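Local coordinates for penicillin-binding protein activator LpoA (Escherichia coli, PDB 6DR3) that regulates peptidoglycan synthesis as an outer-membrane lipoprotein that stimulates the transpeptidase of penicillin-binding protein 1A, the chain here being its TPR-like amino-terminal domain, at residues 7-12 against 18-23; 32-37 against 66-71; 36-41 against 73-78. All coordinates share one frame; numbering follows the deposited sequence.

The three contacts build up the amino-terminal end of this all-helical, TPR-like domain; helix 30-47 carries one segment of interactions 2 and 3 and packs against interaction 1. Interaction 1 joins helices 7-11 and 18-25 and reaches helix 30-47 through Trp-36: Tyr-9 CE2 comes within 3.6 Å of Trp-36 CH2, and Tyr-21 CD1 lies 3.6 Å from Trp-36 CZ3. Interactions 2 and 3 are successive steps along one helix pair, 30-47 with 66-82; their centres are about 8 Å apart, against about 11 Å from each to interaction 1. Gln-68 CB, 3.9 Å from Leu-38 CD1, connects the polar step to the apolar one. The example illustrates how neighbouring helix contacts are joined by side chains that touch more than one of them.

Interaction 1. Residues 7-12 against 18-23; sequences TAYMQG and SAFYLQ
The hydroxyl oxygen of Tyr-21, OH, lies 3.5 Å from Tyr-9 CB, while the backbone N-H of Ala-16, in the connection between the two helices, donates a hydrogen bond to it. The polar end of a buried tyrosine is thus tied to the loop as its ring joins an aromatic cluster of Tyr-9, Phe-20 and Tyr-21. Tyr-9 and Tyr-21 form an offset edge-to-face pair: the edge of Tyr-21 is turned toward the face of Tyr-9, with centroids 5.8 Å apart and planes at 72°. Two neighbouring residues of helix 18-25 reach the same side chain with different first torsions. Phe-20 carries CG anti to its backbone N (chi1 179°), whereas Tyr-21 holds CG beside the N (chi1 -65°). Tyr-21 meets the base of the Tyr-9 side chain and Phe-20 its hydroxyl end. The Phe-20 and Tyr-9 rings are oblique, neither stacked nor edge-to-face. The cluster links helix 7-11 to helix 18-25 across a five-residue loop, and Gly-12 closes the first helix in a Schellman motif. At the hydroxyl end of Tyr-9, Phe-20 CE2 lies 4.0 Å from Tyr-9 CZ.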
# COMPACT_ATOMS: atom_id res chain seq x y z
N THR A 7 20.39 6.59 5.93
CA THR A 7 19.19 6.86 6.71
C THR A 7 17.98 7.12 5.82
O THR A 7 16.96 6.43 5.91
CB THR A 7 19.44 8.04 7.66
OG1 THR A 7 20.50 7.70 8.56
CG2 THR A 7 18.19 8.37 8.46
N ALA A 8 18.07 8.13 4.95
CA ALA A 8 16.92 8.54 4.15
C ALA A 8 16.37 7.38 3.33
O ALA A 8 15.15 7.18 3.26
CB ALA A 8 17.29 9.70 3.23
N TYR A 9 17.25 6.61 2.69
CA TYR A 9 16.79 5.48 1.89
C TYR A 9 16.12 4.44 2.77
O TYR A 9 15.03 3.94 2.45
CB TYR A 9 17.97 4.87 1.12
CG TYR A 9 18.90 5.89 0.52
CD1 TYR A 9 18.56 6.58 -0.64
CD2 TYR A 9 20.12 6.17 1.11
CE1 TYR A 9 19.41 7.52 -1.19
CE2 TYR A 9 20.98 7.10 0.57
CZ TYR A 9 20.63 7.78 -0.58
OH TYR A 9 21.49 8.71 -1.11
N MET A 10 16.75 4.09 3.90
CA MET A 10 16.15 3.14 4.82
C MET A 10 14.77 3.60 5.27
O MET A 10 13.83 2.81 5.31
CB MET A 10 17.07 2.95 6.03
CG MET A 10 16.67 1.79 6.94
SD MET A 10 16.86 0.19 6.14
CE MET A 10 18.65 0.06 6.06
N GLN A 11 14.63 4.89 5.60
CA GLN A 11 13.36 5.43 6.05
C GLN A 11 12.39 5.71 4.91
O GLN A 11 11.22 6.01 5.18
CB GLN A 11 13.59 6.73 6.83
CG GLN A 11 14.23 6.52 8.20
CD GLN A 11 14.49 7.83 8.92
OE1 GLN A 11 14.43 8.91 8.32
NE2 GLN A 11 14.78 7.75 10.21
N GLY A 12 12.83 5.60 3.66
CA GLY A 12 11.95 5.84 2.53
C GLY A 12 11.76 7.30 2.17
O GLY A 12 10.88 7.60 1.35
N SER A 18 18.87 -0.67 -7.19
CA SER A 18 19.71 -1.69 -6.58
C SER A 18 21.18 -1.50 -6.93
O SER A 18 22.06 -1.78 -6.11
CB SER A 18 19.23 -3.08 -7.01
OG SER A 18 19.27 -3.21 -8.42
N ALA A 19 21.46 -1.04 -8.15
CA ALA A 19 22.85 -0.82 -8.55
C ALA A 19 23.54 0.15 -7.60
O ALA A 19 24.69 -0.07 -7.20
CB ALA A 19 22.90 -0.30 -9.99
N PHE A 20 22.86 1.23 -7.23
CA PHE A 20 23.42 2.19 -6.28
C PHE A 20 23.66 1.53 -4.92
O PHE A 20 24.76 1.62 -4.36
CB PHE A 20 22.49 3.39 -6.15
CG PHE A 20 22.97 4.43 -5.18
CD1 PHE A 20 23.91 5.37 -5.56
CD2 PHE A 20 22.45 4.49 -3.89
CE1 PHE A 20 24.35 6.33 -4.66
CE2 PHE A 20 22.88 5.45 -3.00
CZ PHE A 20 23.83 6.38 -3.39
N TYR A 21 22.64 0.87 -4.38
CA TYR A 21 22.77 0.24 -3.07
C TYR A 21 23.87 -0.81 -3.06
O TYR A 21 24.63 -0.91 -2.09
CB TYR A 21 21.44 -0.39 -2.66
CG TYR A 21 20.31 0.60 -2.45
CD1 TYR A 21 20.55 1.86 -1.90
CD2 TYR A 21 19.01 0.28 -2.80
CE1 TYR A 21 19.51 2.76 -1.71
CE2 TYR A 21 17.97 1.17 -2.61
CZ TYR A 21 18.23 2.41 -2.07
OH TYR A 21 17.19 3.29 -1.88
N LEU A 22 23.96 -1.62 -4.12
CA LEU A 22 25.00 -2.64 -4.18
C LEU A 22 26.38 -2.01 -4.25
O LEU A 22 27.33 -2.53 -3.66
CB LEU A 22 24.76 -3.56 -5.39
CG LEU A 22 23.51 -4.44 -5.30
CD1 LEU A 22 23.22 -5.10 -6.64
CD2 LEU A 22 23.66 -5.49 -4.21
N GLN A 23 26.51 -0.89 -4.96
CA GLN A 23 27.79 -0.19 -5.02
C GLN A 23 28.20 0.32 -3.64
O GLN A 23 29.36 0.19 -3.24
CB GLN A 23 27.72 0.96 -6.02
CG GLN A 23 29.01 1.75 -6.16
CD GLN A 23 30.17 0.91 -6.66
OE1 GLN A 23 31.12 0.65 -5.93
NE2 GLN A 23 30.09 0.48 -7.92

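Interaction 2. Residues 32-37 against 66-71; sequences TRINWQ and DAQRRE
The side-chain amide of Gln-68 meets Ile-34 over one face and Asn-35 in its plane. The CG2 methyl of Ile-34 sits above that face, 3.6 Å from Gln-68 CD and 3.4 Å from Gln-68 NE2. Asn-35 OD1 lies almost exactly in the amide plane and accepts an N-H from Gln-68 NE2 at 3.0 Å. The pair is a polar bridge between two helices of the TPR-like array, 30-47 and 66-82, which run in the same general direction with helix 50-58 intervening in sequence. At the donor the bond is nearly straight, with an N-H...O angle of 173°. At the acceptor it is tilted: NE2 stands above the Asn-35 carbonyl plane, 49° out of it, and does not follow a lone pair. The two amide planes are turned 69° apart. Asn-35 has a second partner: its ND2 donates to Asp-4 OD2 in the amino-terminal segment, a bond consistent with the orientation that faces OD1 to Gln-68. Gln-68 reaches Ile-34 and Asn-35 with a chain extended beyond CG, crossing both partners at about a right angle. The same carbonyl oxygen also borders the aliphatic part of this chain, Asn-35 OD1 lying 3.6 Å from Gln-68 CG.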
# COMPACT_ATOMS: atom_id res chain seq x y z
N THR A 32 26.87 -0.49 8.69
CA THR A 32 26.67 0.31 7.49
C THR A 32 26.45 -0.60 6.28
O THR A 32 25.57 -0.34 5.46
CB THR A 32 27.88 1.22 7.26
OG1 THR A 32 28.07 2.06 8.41
CG2 THR A 32 27.68 2.10 6.03
N ARG A 33 27.24 -1.67 6.18
CA ARG A 33 27.09 -2.60 5.07
C ARG A 33 25.76 -3.35 5.14
O ARG A 33 25.09 -3.54 4.12
CB ARG A 33 28.26 -3.59 5.06
CG ARG A 33 28.28 -4.53 3.87
CD ARG A 33 29.32 -5.62 4.05
NE ARG A 33 29.43 -6.47 2.87
CZ ARG A 33 30.24 -6.24 1.84
NH1 ARG A 33 31.03 -5.17 1.83
NH2 ARG A 33 30.26 -7.09 0.82
N ILE A 34 25.36 -3.77 6.35
CA ILE A 34 24.08 -4.46 6.50
C ILE A 34 22.94 -3.58 6.02
O ILE A 34 22.02 -4.04 5.33
CB ILE A 34 23.88 -4.90 7.96
CG1 ILE A 34 24.86 -6.03 8.31
CG2 ILE A 34 22.44 -5.36 8.21
CD1 ILE A 34 24.87 -6.41 9.78
N ASN A 35 22.96 -2.30 6.39
CA ASN A 35 21.89 -1.40 5.99
C ASN A 35 21.81 -1.28 4.47
O ASN A 35 20.73 -1.38 3.88
CB ASN A 35 22.09 -0.03 6.63
CG ASN A 35 21.89 -0.06 8.13
OD1 ASN A 35 21.17 -0.90 8.66
ND2 ASN A 35 22.53 0.87 8.83
N TRP A 36 22.96 -1.08 3.81
CA TRP A 36 22.98 -1.06 2.35
C TRP A 36 22.48 -2.38 1.79
O TRP A 36 21.76 -2.41 0.79
CB TRP A 36 24.38 -0.75 1.84
CG TRP A 36 24.83 0.68 2.02
CD1 TRP A 36 25.95 1.11 2.66
CD2 TRP A 36 24.17 1.86 1.54
NE1 TRP A 36 26.04 2.48 2.62
CE2 TRP A 36 24.95 2.96 1.94
CE3 TRP A 36 22.99 2.09 0.82
CZ2 TRP A 36 24.60 4.28 1.64
CZ3 TRP A 36 22.64 3.40 0.52
CH2 TRP A 36 23.44 4.47 0.93
N GLN A 37 22.87 -3.49 2.42
CA GLN A 37 22.44 -4.80 1.95
C GLN A 37 20.93 -4.95 2.05
O GLN A 37 20.28 -5.45 1.12
CB GLN A 37 23.14 -5.90 2.76
CG GLN A 37 22.84 -7.31 2.29
CD GLN A 37 23.69 -8.34 3.00
OE1 GLN A 37 24.58 -8.00 3.77
NE2 GLN A 37 23.41 -9.61 2.75
N ASP A 66 17.74 -4.74 16.34
CA ASP A 66 16.29 -4.88 16.30
C ASP A 66 15.70 -4.18 15.08
O ASP A 66 14.80 -4.71 14.43
CB ASP A 66 15.66 -4.33 17.58
CG ASP A 66 16.17 -5.02 18.82
OD1 ASP A 66 17.33 -5.49 18.80
OD2 ASP A 66 15.41 -5.12 19.81
N ALA A 67 16.21 -2.99 14.75
CA ALA A 67 15.70 -2.27 13.59
C ALA A 67 16.00 -3.04 12.31
O ALA A 67 15.14 -3.12 11.41
CB ALA A 67 16.32 -0.87 13.53
N GLN A 68 17.19 -3.62 12.20
CA GLN A 68 17.55 -4.37 11.00
C GLN A 68 16.75 -5.67 10.90
O GLN A 68 16.43 -6.11 9.79
CB GLN A 68 19.05 -4.67 10.99
CG GLN A 68 19.91 -3.43 10.84
CD GLN A 68 21.37 -3.69 11.17
OE1 GLN A 68 21.70 -4.59 11.94
NE2 GLN A 68 22.26 -2.90 10.58
N ARG A 69 16.42 -6.29 12.04
CA ARG A 69 15.66 -7.53 11.99
C ARG A 69 14.21 -7.28 11.60
O ARG A 69 13.62 -8.06 10.85
CB ARG A 69 15.73 -8.25 13.34
CG ARG A 69 15.09 -9.63 13.32
CD ARG A 69 15.39 -10.43 14.58
NE ARG A 69 16.82 -10.55 14.83
CZ ARG A 69 17.63 -11.36 14.15
NH1 ARG A 69 17.16 -12.12 13.17
NH2 ARG A 69 18.92 -11.40 14.44
N ARG A 70 13.62 -6.18 12.09
CA ARG A 70 12.26 -5.84 11.68
C ARG A 70 12.18 -5.60 10.18
O ARG A 70 11.23 -6.05 9.52
CB ARG A 70 11.77 -4.61 12.45
CG ARG A 70 11.28 -4.94 13.86
CD ARG A 70 10.59 -3.76 14.53
NE ARG A 70 11.53 -2.86 15.19
CZ ARG A 70 12.01 -3.04 16.42
NH1 ARG A 70 11.65 -4.10 17.13
NH2 ARG A 70 12.86 -2.16 16.93
N GLU A 71 13.18 -4.92 9.61
CA GLU A 71 13.22 -4.74 8.17
C GLU A 71 13.37 -6.08 7.46
O GLU A 71 12.78 -6.30 6.40
CB GLU A 71 14.35 -3.79 7.78
CG GLU A 71 14.54 -3.61 6.29
CD GLU A 71 13.33 -3.00 5.61
OE1 GLU A 71 12.56 -2.29 6.29
OE2 GLU A 71 13.15 -3.24 4.40

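Interaction 3. Residues 36-41 against 73-78; sequences WQLLAI and TLLAVE
Leu-75 turns CG beside its backbone N (chi1 -65°) and then extends the chain, which carries its CD1 methyl across to Leu-38 and Ile-41 on helix 30-47. Ile-41 answers with its CG2 branch, set anti to the backbone N, while Leu-38 points its CD2 methyl into the contact. These two residues lie three positions apart and so approximately one turn along the helix, and Leu-75 CD1 settles against both. It approaches Leu-38 CD2 at 3.6 Å and Ile-41 CG2 at 3.9 Å, and the Leu-75 side chain crosses both at about a right angle. The same methyl also rests on the backbone, 3.6 Å from Leu-38 O, so that the leucine touches the helix surface as well as its side chains. The second methyl of Leu-75 adds a looser contact, CD2 to Ile-41 CG2 at 4.2 Å. All three residues are buried. Leu-56 of helix 50-58 packs on Ile-41, and Arg-108 of helix 103-117 touches Leu-75 while its NE forms a salt bridge with Glu-78 OE2. The site thus joins helices 30-47 and 66-82, with helices 50-58 and 103-117 packed alongside. Because the side-chain groups that meet are apolar, the attachment between these segments probably rests mainly on dispersion and the exclusion of water; it depends on the fit of shapes, with no directional polar bond to set the geometry.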
# COMPACT_ATOMS: atom_id res chain seq x y z
N TRP A 36 22.96 -1.08 3.81
CA TRP A 36 22.98 -1.06 2.35
C TRP A 36 22.48 -2.38 1.79
O TRP A 36 21.76 -2.41 0.79
CB TRP A 36 24.38 -0.75 1.84
CG TRP A 36 24.83 0.68 2.02
CD1 TRP A 36 25.95 1.11 2.66
CD2 TRP A 36 24.17 1.86 1.54
NE1 TRP A 36 26.04 2.48 2.62
CE2 TRP A 36 24.95 2.96 1.94
CE3 TRP A 36 22.99 2.09 0.82
CZ2 TRP A 36 24.60 4.28 1.64
CZ3 TRP A 36 22.64 3.40 0.52
CH2 TRP A 36 23.44 4.47 0.93
N GLN A 37 22.87 -3.49 2.42
CA GLN A 37 22.44 -4.80 1.95
C GLN A 37 20.93 -4.95 2.05
O GLN A 37 20.28 -5.45 1.12
CB GLN A 37 23.14 -5.90 2.76
CG GLN A 37 22.84 -7.31 2.29
CD GLN A 37 23.69 -8.34 3.00
OE1 GLN A 37 24.58 -8.00 3.77
NE2 GLN A 37 23.41 -9.61 2.75
N LEU A 38 20.34 -4.52 3.17
CA LEU A 38 18.88 -4.56 3.30
C LEU A 38 18.21 -3.72 2.23
O LEU A 38 17.15 -4.09 1.71
CB LEU A 38 18.47 -4.08 4.69
CG LEU A 38 18.79 -5.02 5.85
CD1 LEU A 38 18.65 -4.28 7.17
CD2 LEU A 38 17.87 -6.24 5.83
N LEU A 39 18.81 -2.58 1.88
CA LEU A 39 18.23 -1.72 0.86
C LEU A 39 18.36 -2.35 -0.52
O LEU A 39 17.43 -2.27 -1.34
CB LEU A 39 18.89 -0.35 0.89
CG LEU A 39 18.41 0.56 2.03
CD1 LEU A 39 19.44 1.63 2.36
CD2 LEU A 39 17.08 1.19 1.65
N ALA A 40 19.50 -2.99 -0.80
CA ALA A 40 19.66 -3.69 -2.07
C ALA A 40 18.58 -4.76 -2.24
O ALA A 40 18.00 -4.89 -3.32
CB ALA A 40 21.05 -4.32 -2.15
N ILE A 41 18.31 -5.52 -1.18
CA ILE A 41 17.25 -6.53 -1.24
C ILE A 41 15.92 -5.87 -1.59
O ILE A 41 15.18 -6.34 -2.46
CB ILE A 41 17.16 -7.29 0.10
CG1 ILE A 41 18.48 -8.01 0.38
CG2 ILE A 41 16.01 -8.28 0.09
CD1 ILE A 41 18.64 -8.44 1.83
N THR A 73 12.22 -9.03 8.40
CA THR A 73 10.94 -9.73 8.39
C THR A 73 10.02 -9.17 7.32
O THR A 73 9.27 -9.91 6.68
CB THR A 73 10.27 -9.66 9.76
OG1 THR A 73 10.02 -8.29 10.10
CG2 THR A 73 11.16 -10.29 10.84
N LEU A 74 10.06 -7.85 7.11
CA LEU A 74 9.22 -7.24 6.08
C LEU A 74 9.70 -7.63 4.69
O LEU A 74 8.89 -7.92 3.80
CB LEU A 74 9.20 -5.73 6.26
CG LEU A 74 8.29 -4.93 5.32
CD1 LEU A 74 6.87 -5.47 5.32
CD2 LEU A 74 8.31 -3.46 5.71
N LEU A 75 11.02 -7.64 4.47
CA LEU A 75 11.55 -8.10 3.20
C LEU A 75 11.18 -9.55 2.93
O LEU A 75 10.99 -9.94 1.77
CB LEU A 75 13.07 -7.94 3.17
CG LEU A 75 13.61 -6.51 3.23
CD1 LEU A 75 15.11 -6.53 3.47
CD2 LEU A 75 13.29 -5.75 1.95
N ALA A 76 11.06 -10.37 3.98
CA ALA A 76 10.67 -11.76 3.80
C ALA A 76 9.28 -11.85 3.17
O ALA A 76 9.03 -12.73 2.33
CB ALA A 76 10.70 -12.49 5.14
N VAL A 77 8.36 -10.97 3.57
CA VAL A 77 7.02 -10.97 2.99
C VAL A 77 7.08 -10.58 1.52
O VAL A 77 6.48 -11.23 0.66
CB VAL A 77 6.09 -10.04 3.79
CG1 VAL A 77 4.72 -9.96 3.13
CG2 VAL A 77 5.97 -10.50 5.23
N GLU A 78 7.79 -9.49 1.22
CA GLU A 78 7.87 -9.02 -0.16
C GLU A 78 8.49 -10.06 -1.07
O GLU A 78 8.08 -10.22 -2.22
CB GLU A 78 8.66 -7.71 -0.21
CG GLU A 78 8.04 -6.60 0.63
CD GLU A 78 8.84 -5.30 0.58
OE1 GLU A 78 10.08 -5.37 0.47
OE2 GLU A 78 8.22 -4.22 0.65